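Local coordinates for exoribonuclease II, mitochondrial (Candida glabrata, PDB 6F3H), which degrades RNA in mitochondria as a 3' to 5' exoribonuclease, probably as the nuclease component of the mtEXO degradosome and with magnesium at its active site, at residues 389-401 with 411-425. The protein carries 1 engineered substitution. Residues are numbered along the deposited sequence; the frame is centred on the assembly and turned at random.
Sequences RYDFGDMPVFCID and GISIEELDGVRSRIH. With MG (magnesium ion), chain E; nucleotides of chain C.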
ATOM      1  N   ARG A 389      -5.696  27.715  22.644  1.00 78.29           N
ATOM      2  CA  ARG A 389      -6.540  26.561  22.392  1.00 72.98           C
ATOM      3  C   ARG A 389      -7.740  26.502  23.327  1.00 70.24           C
ATOM      4  O   ARG A 389      -7.606  26.729  24.533  1.00 77.72           O
ATOM      5  CB  ARG A 389      -5.696  25.307  22.577  1.00 76.17           C
ATOM      6  CG  ARG A 389      -4.290  25.496  22.073  1.00 77.12           C
ATOM      7  CD  ARG A 389      -3.450  24.299  22.384  1.00 79.59           C
ATOM      8  NE  ARG A 389      -3.794  23.170  21.542  1.00 83.83           N
ATOM      9  CZ  ARG A 389      -3.336  23.013  20.309  1.00 83.80           C
ATOM     10  NH1 ARG A 389      -2.528  23.926  19.782  1.00 83.72           N
ATOM     11  NH2 ARG A 389      -3.693  21.951  19.607  1.00 81.59           N
ATOM     12  N   TYR A 390      -8.911  26.171  22.777  1.00 61.17           N
ATOM     13  CA  TYR A 390     -10.094  25.911  23.602  1.00 56.39           C
ATOM     14  C   TYR A 390      -9.872  24.755  24.582  1.00 54.07           C
ATOM     15  O   TYR A 390      -9.364  23.704  24.198  1.00 59.15           O
ATOM     16  CB  TYR A 390     -11.265  25.588  22.687  1.00 57.31           C
ATOM     17  CG  TYR A 390     -12.551  25.294  23.413  1.00 70.06           C
ATOM     18  CD1 TYR A 390     -12.813  24.030  23.933  1.00 71.75           C
ATOM     19  CD2 TYR A 390     -13.514  26.279  23.578  1.00 76.44           C
ATOM     20  CE1 TYR A 390     -13.993  23.760  24.598  1.00 74.37           C
ATOM     21  CE2 TYR A 390     -14.699  26.017  24.235  1.00 78.37           C
ATOM     22  CZ  TYR A 390     -14.933  24.757  24.739  1.00 79.68           C
ATOM     23  OH  TYR A 390     -16.114  24.499  25.385  1.00 86.48           O
ATOM     24  N   ASP A 391     -10.277  24.921  25.846  1.00 51.82           N
ATOM     25  CA  ASP A 391     -10.154  23.841  26.824  1.00 59.74           C
ATOM     26  C   ASP A 391     -11.508  23.215  27.132  1.00 62.23           C
ATOM     27  O   ASP A 391     -12.429  23.901  27.585  1.00 66.91           O
ATOM     28  CB  ASP A 391      -9.508  24.295  28.134  1.00 71.25           C
ATOM     29  CG  ASP A 391      -9.051  23.099  29.005  1.00 89.90           C
ATOM     30  OD1 ASP A 391      -9.768  22.073  29.054  1.00 95.92           O
ATOM     31  OD2 ASP A 391      -7.957  23.160  29.621  1.00 96.16           O
ATOM     32  N   PHE A 392     -11.586  21.895  26.956  1.00 58.62           N
ATOM     33  CA  PHE A 392     -12.769  21.096  27.233  1.00 52.89           C
ATOM     34  C   PHE A 392     -12.838  20.669  28.691  1.00 55.97           C
ATOM     35  O   PHE A 392     -13.823  20.055  29.114  1.00 56.20           O
ATOM     36  CB  PHE A 392     -12.770  19.873  26.319  1.00 48.98           C
ATOM     37  CG  PHE A 392     -12.825  20.216  24.849  1.00 47.39           C
ATOM     38  CD1 PHE A 392     -11.646  20.438  24.122  1.00 45.01           C
ATOM     39  CD2 PHE A 392     -14.051  20.334  24.188  1.00 43.73           C
ATOM     40  CE1 PHE A 392     -11.687  20.776  22.747  1.00 44.25           C
ATOM     41  CE2 PHE A 392     -14.109  20.658  22.825  1.00 43.22           C
ATOM     42  CZ  PHE A 392     -12.931  20.877  22.099  1.00 44.10           C
ATOM     43  N   GLY A 393     -11.816  21.001  29.460  1.00 54.80           N
ATOM     44  CA  GLY A 393     -11.836  20.738  30.877  1.00 52.40           C
ATOM     45  C   GLY A 393     -11.794  19.268  31.208  1.00 53.81           C
ATOM     46  O   GLY A 393     -10.940  18.512  30.729  1.00 56.82           O
ATOM     47  N   ASP A 394     -12.736  18.866  32.042  1.00 55.13           N
ATOM     48  CA  ASP A 394     -12.790  17.533  32.597  1.00 50.34           C
ATOM     49  C   ASP A 394     -13.756  16.683  31.818  1.00 50.63           C
ATOM     50  O   ASP A 394     -13.993  15.530  32.176  1.00 51.27           O
ATOM     51  CB  ASP A 394     -13.216  17.601  34.066  1.00 52.62           C
ATOM     52  CG  ASP A 394     -12.911  16.332  34.820  1.00 62.23           C
ATOM     53  OD1 ASP A 394     -11.720  15.972  34.887  1.00 68.55           O
ATOM     54  OD2 ASP A 394     -13.856  15.704  35.362  1.00 61.56           O
HETATM   55  N   MSE A 395     -14.331  17.243  30.776  1.00 53.19           N
HETATM   56  CA  MSE A 395     -15.112  16.465  29.872  1.00 61.11           C
HETATM   57  C   MSE A 395     -14.345  15.220  29.477  1.00 56.96           C
HETATM   58  O   MSE A 395     -13.172  15.304  29.088  1.00 60.08           O
HETATM   59  CB  MSE A 395     -15.446  17.278  28.659  1.00 80.53           C
HETATM   60  CG  MSE A 395     -15.997  16.447  27.563  1.00102.78           C
HETATM   61 SE   MSE A 395     -16.195  17.495  25.949  1.00121.27          SE
HETATM   62  CE  MSE A 395     -17.946  16.826  25.386  1.00127.43           C
ATOM     63  N   PRO A 396     -15.011  14.069  29.602  1.00 58.19           N
ATOM     64  CA  PRO A 396     -14.354  12.776  29.372  1.00 56.35           C
ATOM     65  C   PRO A 396     -14.247  12.442  27.900  1.00 55.38           C
ATOM     66  O   PRO A 396     -15.200  12.589  27.125  1.00 52.90           O
ATOM     67  CB  PRO A 396     -15.271  11.771  30.072  1.00 51.65           C
ATOM     68  CG  PRO A 396     -16.572  12.450  30.184  1.00 50.71           C
ATOM     69  CD  PRO A 396     -16.447  13.912  29.842  1.00 56.30           C
ATOM     70  N   VAL A 397     -13.071  11.922  27.549  1.00 58.72           N
ATOM     71  CA  VAL A 397     -12.691  11.577  26.186  1.00 49.83           C
ATOM     72  C   VAL A 397     -12.399  10.096  26.114  1.00 50.21           C
ATOM     73  O   VAL A 397     -11.470   9.616  26.772  1.00 56.09           O
ATOM     74  CB  VAL A 397     -11.440  12.341  25.757  1.00 46.26           C
ATOM     75  CG1 VAL A 397     -11.164  12.073  24.328  1.00 56.95           C
ATOM     76  CG2 VAL A 397     -11.675  13.802  26.006  1.00 56.47           C
ATOM     77  N   PHE A 398     -13.100   9.396  25.229  1.00 48.82           N
ATOM     78  CA  PHE A 398     -12.957   7.960  25.071  1.00 48.37           C
ATOM     79  C   PHE A 398     -12.000   7.606  23.929  1.00 48.95           C
ATOM     80  O   PHE A 398     -12.298   7.862  22.758  1.00 46.18           O
ATOM     81  CB  PHE A 398     -14.326   7.343  24.816  1.00 52.56           C
ATOM     82  CG  PHE A 398     -15.356   7.645  25.874  1.00 54.05           C
ATOM     83  CD1 PHE A 398     -15.302   7.019  27.113  1.00 54.40           C
ATOM     84  CD2 PHE A 398     -16.419   8.500  25.606  1.00 52.91           C
ATOM     85  CE1 PHE A 398     -16.275   7.268  28.072  1.00 55.80           C
ATOM     86  CE2 PHE A 398     -17.397   8.752  26.559  1.00 55.76           C
ATOM     87  CZ  PHE A 398     -17.327   8.138  27.789  1.00 58.52           C
ATOM     88  N   CYS A 399     -10.878   6.962  24.268  1.00 54.09           N
ATOM     89  CA  CYS A 399      -9.883   6.472  23.309  1.00 54.29           C
ATOM     90  C   CYS A 399      -9.970   4.954  23.248  1.00 53.24           C
ATOM     91  O   CYS A 399      -9.321   4.243  24.023  1.00 54.39           O
ATOM     92  CB  CYS A 399      -8.488   6.927  23.703  1.00 54.54           C
ATOM     93  SG  CYS A 399      -8.289   8.723  23.684  1.00 59.84           S
ATOM     94  N   ILE A 400     -10.770   4.465  22.306  1.00 50.64           N
ATOM     95  CA  ILE A 400     -11.094   3.043  22.203  1.00 49.75           C
ATOM     96  C   ILE A 400     -10.089   2.416  21.249  1.00 55.48           C
ATOM     97  O   ILE A 400     -10.274   2.436  20.033  1.00 62.55           O
ATOM     98  CB  ILE A 400     -12.516   2.836  21.725  1.00 44.23           C
ATOM     99  CG1 ILE A 400     -13.418   3.778  22.491  1.00 45.10           C
ATOM    100  CG2 ILE A 400     -12.906   1.385  21.893  1.00 44.55           C
ATOM    101  CD1 ILE A 400     -14.824   3.603  22.152  1.00 49.69           C
ATOM    102  N   ASP A 401      -9.019   1.847  21.803  1.00 66.47           N
ATOM    103  CA  ASP A 401      -7.978   1.197  21.030  1.00 78.49           C
ATOM    104  C   ASP A 401      -7.813  -0.208  21.634  1.00 73.50           C
ATOM    105  O   ASP A 401      -8.498  -0.568  22.590  1.00 69.72           O
ATOM    106  CB  ASP A 401      -6.722   2.083  21.027  1.00 93.26           C
ATOM    107  CG  ASP A 401      -6.701   3.097  19.929  1.00116.12           C
ATOM    108  OD1 ASP A 401      -7.375   2.864  18.874  1.00123.28           O
ATOM    109  OD2 ASP A 401      -6.015   4.156  20.078  1.00121.62           O
ATOM    110  N   GLY A 411     -10.052  10.380  19.927  1.00 53.09           N
ATOM    111  CA  GLY A 411     -10.929  10.239  21.079  1.00 45.28           C
ATOM    112  C   GLY A 411     -12.307  10.774  20.746  1.00 44.19           C
ATOM    113  O   GLY A 411     -12.461  11.623  19.871  1.00 47.69           O
ATOM    114  N   ILE A 412     -13.314  10.281  21.463  1.00 43.41           N
ATOM    115  CA  ILE A 412     -14.700  10.695  21.263  1.00 47.40           C
ATOM    116  C   ILE A 412     -15.284  11.264  22.550  1.00 51.82           C
ATOM    117  O   ILE A 412     -15.075  10.719  23.641  1.00 48.60           O
ATOM    118  CB  ILE A 412     -15.573   9.520  20.792  1.00 46.26           C
ATOM    119  CG1 ILE A 412     -14.819   8.680  19.780  1.00 50.44           C
ATOM    120  CG2 ILE A 412     -16.864  10.014  20.209  1.00 43.59           C
ATOM    121  CD1 ILE A 412     -15.598   7.489  19.347  1.00 55.94           C
ATOM    122  N   SER A 413     -16.086  12.318  22.405  1.00 54.21           N
ATOM    123  CA  SER A 413     -16.785  12.937  23.516  1.00 50.16           C
ATOM    124  C   SER A 413     -18.181  13.291  23.053  1.00 51.38           C
ATOM    125  O   SER A 413     -18.363  13.744  21.919  1.00 48.02           O
ATOM    126  CB  SER A 413     -16.045  14.174  24.003  1.00 50.16           C
ATOM    127  OG  SER A 413     -14.767  13.816  24.510  1.00 52.28           O
ATOM    128  N   ILE A 414     -19.169  13.041  23.913  1.00 53.28           N
ATOM    129  CA  ILE A 414     -20.555  13.368  23.610  1.00 51.98           C
ATOM    130  C   ILE A 414     -21.148  14.196  24.737  1.00 58.91           C
ATOM    131  O   ILE A 414     -20.819  14.016  25.918  1.00 56.43           O
ATOM    132  CB  ILE A 414     -21.409  12.112  23.345  1.00 47.92           C
ATOM    133  CG1 ILE A 414     -22.840  12.500  23.007  1.00 47.93           C
ATOM    134  CG2 ILE A 414     -21.408  11.205  24.514  1.00 45.85           C
ATOM    135  CD1 ILE A 414     -23.656  11.356  22.552  1.00 50.46           C
ATOM    136  N   GLU A 415     -21.997  15.133  24.350  1.00 61.89           N
ATOM    137  CA  GLU A 415     -22.823  15.896  25.262  1.00 62.04           C
ATOM    138  C   GLU A 415     -24.269  15.702  24.876  1.00 62.60           C
ATOM    139  O   GLU A 415     -24.676  16.100  23.777  1.00 57.51           O
ATOM    140  CB  GLU A 415     -22.466  17.363  25.206  1.00 66.67           C
ATOM    141  CG  GLU A 415     -21.302  17.673  26.046  1.00 77.32           C
ATOM    142  CD  GLU A 415     -20.799  19.037  25.752  1.00 85.20           C
ATOM    143  OE1 GLU A 415     -21.176  19.564  24.682  1.00 81.66           O
ATOM    144  OE2 GLU A 415     -20.070  19.592  26.598  1.00 92.60           O
ATOM    145  N   GLU A 416     -25.042  15.095  25.770  1.00 68.05           N
ATOM    146  CA  GLU A 416     -26.464  14.983  25.512  1.00 70.13           C
ATOM    147  C   GLU A 416     -27.106  16.283  25.971  1.00 71.11           C
ATOM    148  O   GLU A 416     -27.151  16.583  27.170  1.00 71.02           O
ATOM    149  CB  GLU A 416     -27.061  13.760  26.191  1.00 73.04           C
ATOM    150  CG  GLU A 416     -28.305  13.295  25.448  1.00 82.71           C
ATOM    151  CD  GLU A 416     -28.959  12.064  26.063  1.00 94.08           C
ATOM    152  OE1 GLU A 416     -28.485  11.582  27.124  1.00 93.94           O
ATOM    153  OE2 GLU A 416     -29.931  11.556  25.453  1.00 98.23           O
ATOM    154  N   LEU A 417     -27.527  17.078  24.996  1.00 70.09           N
ATOM    155  CA  LEU A 417     -28.175  18.364  25.172  1.00 69.41           C
ATOM    156  C   LEU A 417     -29.667  18.214  25.441  1.00 81.53           C
ATOM    157  O   LEU A 417     -30.202  18.783  26.395  1.00 83.22           O
ATOM    158  CB  LEU A 417     -27.969  19.195  23.909  1.00 63.20           C
ATOM    159  CG  LEU A 417     -26.517  19.368  23.516  1.00 60.38           C
ATOM    160  CD1 LEU A 417     -26.396  20.292  22.311  1.00 52.65           C
ATOM    161  CD2 LEU A 417     -25.757  19.902  24.713  1.00 60.38           C
ATOM    162  N   ASP A 418     -30.340  17.445  24.592  1.00 88.71           N
ATOM    163  CA  ASP A 418     -31.761  17.174  24.707  1.00 90.51           C
ATOM    164  C   ASP A 418     -31.959  15.704  24.387  1.00104.89           C
ATOM    165  O   ASP A 418     -31.016  15.000  24.013  1.00106.96           O
ATOM    166  CB  ASP A 418     -32.586  18.059  23.760  1.00 78.97           C
ATOM    167  N   GLY A 419     -33.188  15.227  24.557  1.00115.94           N
ATOM    168  CA  GLY A 419     -33.523  13.908  24.047  1.00119.42           C
ATOM    169  C   GLY A 419     -33.373  13.816  22.544  1.00121.25           C
ATOM    170  O   GLY A 419     -33.062  12.748  22.000  1.00127.82           O
ATOM    171  N   VAL A 420     -33.609  14.930  21.853  1.00104.29           N
ATOM    172  CA  VAL A 420     -33.560  14.967  20.400  1.00 91.26           C
ATOM    173  C   VAL A 420     -32.138  15.193  19.865  1.00 89.97           C
ATOM    174  O   VAL A 420     -31.804  14.737  18.764  1.00 88.52           O
ATOM    175  CB  VAL A 420     -34.521  16.062  19.922  1.00 78.65           C
ATOM    176  CG1 VAL A 420     -34.191  17.349  20.643  1.00 72.25           C
ATOM    177  CG2 VAL A 420     -34.434  16.240  18.400  1.00 78.82           C
ATOM    178  N   ARG A 421     -31.297  15.917  20.606  1.00 86.62           N
ATOM    179  CA  ARG A 421     -30.040  16.440  20.091  1.00 79.07           C
ATOM    180  C   ARG A 421     -28.840  16.100  20.974  1.00 84.37           C
ATOM    181  O   ARG A 421     -28.900  16.228  22.204  1.00 87.96           O
ATOM    182  CB  ARG A 421     -30.171  17.934  19.948  1.00 69.74           C
ATOM    183  CG  ARG A 421     -28.931  18.611  19.598  1.00 70.34           C
ATOM    184  CD  ARG A 421     -29.244  20.047  19.334  1.00 77.63           C
ATOM    185  NE  ARG A 421     -30.204  20.196  18.233  1.00 84.56           N
ATOM    186  CZ  ARG A 421     -29.928  20.677  17.016  1.00 86.04           C
ATOM    187  NH1 ARG A 421     -28.690  21.033  16.684  1.00 89.34           N
ATOM    188  NH2 ARG A 421     -30.899  20.782  16.113  1.00 81.50           N
ATOM    189  N   SER A 422     -27.733  15.696  20.330  1.00 78.50           N
ATOM    190  CA  SER A 422     -26.473  15.413  21.007  1.00 65.93           C
ATOM    191  C   SER A 422     -25.358  16.186  20.318  1.00 57.66           C
ATOM    192  O   SER A 422     -25.383  16.391  19.102  1.00 57.01           O
ATOM    193  CB  SER A 422     -26.125  13.920  20.977  1.00 67.57           C
ATOM    194  OG  SER A 422     -27.271  13.091  21.076  1.00 69.99           O
ATOM    195  N   ARG A 423     -24.367  16.603  21.092  1.00 51.70           N
ATOM    196  CA  ARG A 423     -23.204  17.256  20.517  1.00 54.79           C
ATOM    197  C   ARG A 423     -22.001  16.343  20.648  1.00 61.83           C
ATOM    198  O   ARG A 423     -21.779  15.730  21.700  1.00 63.10           O
ATOM    199  CB  ARG A 423     -22.877  18.589  21.175  1.00 57.99           C
ATOM    200  CG  ARG A 423     -21.561  19.151  20.644  1.00 58.62           C
ATOM    201  CD  ARG A 423     -21.191  20.493  21.218  1.00 65.32           C
ATOM    202  NE  ARG A 423     -22.325  21.403  21.280  1.00 74.41           N
ATOM    203  CZ  ARG A 423     -22.697  22.049  22.380  1.00 77.20           C
ATOM    204  NH1 ARG A 423     -22.015  21.884  23.503  1.00 80.96           N
ATOM    205  NH2 ARG A 423     -23.744  22.859  22.358  1.00 73.78           N
ATOM    206  N   ILE A 424     -21.233  16.260  19.567  1.00 62.76           N
ATOM    207  CA  ILE A 424     -20.135  15.321  19.454  1.00 54.57           C
ATOM    208  C   ILE A 424     -18.826  16.043  19.236  1.00 54.83           C
ATOM    209  O   ILE A 424     -18.748  17.002  18.463  1.00 54.51           O
ATOM    210  CB  ILE A 424     -20.394  14.338  18.320  1.00 48.27           C
ATOM    211  CG1 ILE A 424     -21.843  13.896  18.432  1.00 48.76           C
ATOM    212  CG2 ILE A 424     -19.410  13.237  18.420  1.00 51.65           C
ATOM    213  CD1 ILE A 424     -22.117  13.056  19.664  1.00 51.51           C
ATOM    214  N   HIS A 425     -17.793  15.543  19.898  1.00 55.67           N
ATOM    215  CA  HIS A 425     -16.454  16.085  19.800  1.00 54.77           C
ATOM    216  C   HIS A 425     -15.495  14.969  19.484  1.00 51.03           C
ATOM    217  O   HIS A 425     -15.426  13.979  20.217  1.00 53.09           O
ATOM    218  CB  HIS A 425     -16.048  16.762  21.087  1.00 60.08           C
ATOM    219  CG  HIS A 425     -16.933  17.904  21.455  1.00 67.87           C
ATOM    220  ND1 HIS A 425     -16.720  19.186  20.995  1.00 68.41           N
ATOM    221  CD2 HIS A 425     -18.034  17.957  22.236  1.00 67.49           C
ATOM    222  CE1 HIS A 425     -17.647  19.982  21.492  1.00 69.63           C
ATOM    223  NE2 HIS A 425     -18.455  19.262  22.249  1.00 70.17           N
TER
HETATM  224 MG    MG E1001      -7.760   4.609  18.822  1.00126.87          MG
ATOM    225  P     A C   5      -9.347   5.342  11.432  1.00 49.45           P
ATOM    226  OP1   A C   5      -9.284   6.759  11.855  1.00 42.98           O
ATOM    227  OP2   A C   5      -8.614   4.922  10.203  1.00 51.94           O
ATOM    228  O5'   A C   5      -8.777   4.486  12.631  1.00 49.46           O
ATOM    229  C5'   A C   5      -9.360   4.618  13.911  1.00 48.50           C
ATOM    230  C4'   A C   5      -8.983   3.491  14.829  1.00 45.38           C
ATOM    231  O4'   A C   5      -9.499   2.239  14.315  1.00 45.71           O
ATOM    232  C3'   A C   5      -7.499   3.234  15.012  1.00 42.09           C
ATOM    233  O3'   A C   5      -6.923   4.100  15.963  1.00 43.52           O
ATOM    234  C2'   A C   5      -7.482   1.784  15.449  1.00 44.79           C
ATOM    235  O2'   A C   5      -7.876   1.674  16.809  1.00 45.04           O
ATOM    236  C1'   A C   5      -8.584   1.208  14.571  1.00 45.44           C
ATOM    237  N9    A C   5      -8.026   0.809  13.289  1.00 54.27           N
ATOM    238  C8    A C   5      -7.944   1.512  12.113  1.00 58.47           C
ATOM    239  N7    A C   5      -7.329   0.867  11.155  1.00 55.41           N
ATOM    240  C5    A C   5      -6.980  -0.318  11.777  1.00 59.17           C
ATOM    241  C6    A C   5      -6.312  -1.450  11.312  1.00 67.51           C
ATOM    242  N6    A C   5      -5.851  -1.566  10.060  1.00 73.12           N
ATOM    243  N1    A C   5      -6.139  -2.457  12.204  1.00 67.13           N
ATOM    244  C2    A C   5      -6.605  -2.330  13.460  1.00 66.33           C
ATOM    245  N3    A C   5      -7.258  -1.315  14.022  1.00 62.88           N
ATOM    246  C4    A C   5      -7.396  -0.356  13.098  1.00 60.44           C
ATOM    247  P     C C   6      -5.566   4.852  15.630  1.00 42.51           P
ATOM    248  OP1   C C   6      -5.257   5.724  16.772  1.00 45.20           O
ATOM    249  OP2   C C   6      -5.633   5.382  14.259  1.00 45.92           O
ATOM    250  O5'   C C   6      -4.496   3.701  15.736  1.00 49.05           O
ATOM    251  C5'   C C   6      -4.454   2.894  16.902  1.00 47.85           C
ATOM    252  C4'   C C   6      -3.563   1.687  16.728  1.00 48.21           C
ATOM    253  O4'   C C   6      -4.158   0.718  15.824  1.00 48.33           O
ATOM    254  C3'   C C   6      -2.199   1.920  16.118  1.00 47.48           C
ATOM    255  O3'   C C   6      -1.278   2.522  17.002  1.00 53.56           O
ATOM    256  C2'   C C   6      -1.810   0.514  15.746  1.00 49.16           C
ATOM    257  O2'   C C   6      -1.548  -0.199  16.934  1.00 54.05           O
ATOM    258  C1'   C C   6      -3.133  -0.013  15.194  1.00 48.04           C
ATOM    259  N1    C C   6      -3.215   0.131  13.713  1.00 49.41           N
ATOM    260  C2    C C   6      -2.632  -0.885  12.917  1.00 57.09           C
ATOM    261  O2    C C   6      -2.110  -1.859  13.458  1.00 65.24           O
ATOM    262  N3    C C   6      -2.625  -0.854  11.569  1.00 50.61           N
ATOM    263  C4    C C   6      -3.181   0.182  10.981  1.00 49.89           C
ATOM    264  N4    C C   6      -3.162   0.168   9.644  1.00 51.39           N
ATOM    265  C5    C C   6      -3.784   1.240  11.743  1.00 45.69           C
ATOM    266  C6    C C   6      -3.776   1.192  13.081  1.00 44.87           C
TER
HETATM  267  O   HOH W   1      -9.665   4.846  18.404  1.00117.75           O
HETATM  268  O   HOH W   2      -7.776   6.437  19.578  1.00123.47           O
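In the RNB domain, segment 389-401, which runs on to the metal-binding Asp401, is joined to the outer strand 410-416 of a mixed beta sheet by one antiparallel bridge, Phe398 with Ile412. It is a hydrogen-bonded pair: Phe398 N gives a nearly straight bond to Ile412 O (2.9 Å, 176° at the hydrogen), and Ile412 N returns one to Phe398 O. Gly411 lies against the same chain, its CA 3.2 Å from Phe398 O in a CA-H...O contact and also touching Val397 CG1 and Cys399 SG.

One residue along the strand, Ser413 adds a side-chain bond. Its OG donates to Pro396 O at 2.9 Å, coming from above the carbonyl plane; the same hydroxyl is hydrogen-bonded to His427, and Val397 CG2 packs against it.

Before the bridge, the chain makes a type II' turn from Phe392 to Met395, and both end residues reach His425 on the neighbouring strand of the hairpin. Phe392 turns its ring edge toward the imidazole face in an offset edge-to-face pair, planes at 70°, with CE2 nearest, 3.5 Å from His425 ND1, which is hydrogen-bonded to Ser494 on the next strand. Selenomethionine Met395 leaves the backbone with CG anti to its N (chi1 168°) and is bent about the CG-SE bond, which sets CE against Ser413 CB, Glu415 CG and His425 CD2. Glu415 OE1 forms a salt bridge with Arg423 NH1, although its hydrogen-bond geometry is weak; Arg423 also pairs with Glu496.

Both segments lead to the metal: Asp401 follows the bridge by three residues, and Asp410 directly precedes Gly411. Together these aspartates bind the magnesium ion beside the RNA, Asp401 through both carboxylate oxygens, with OD2 2.2 Å from the metal.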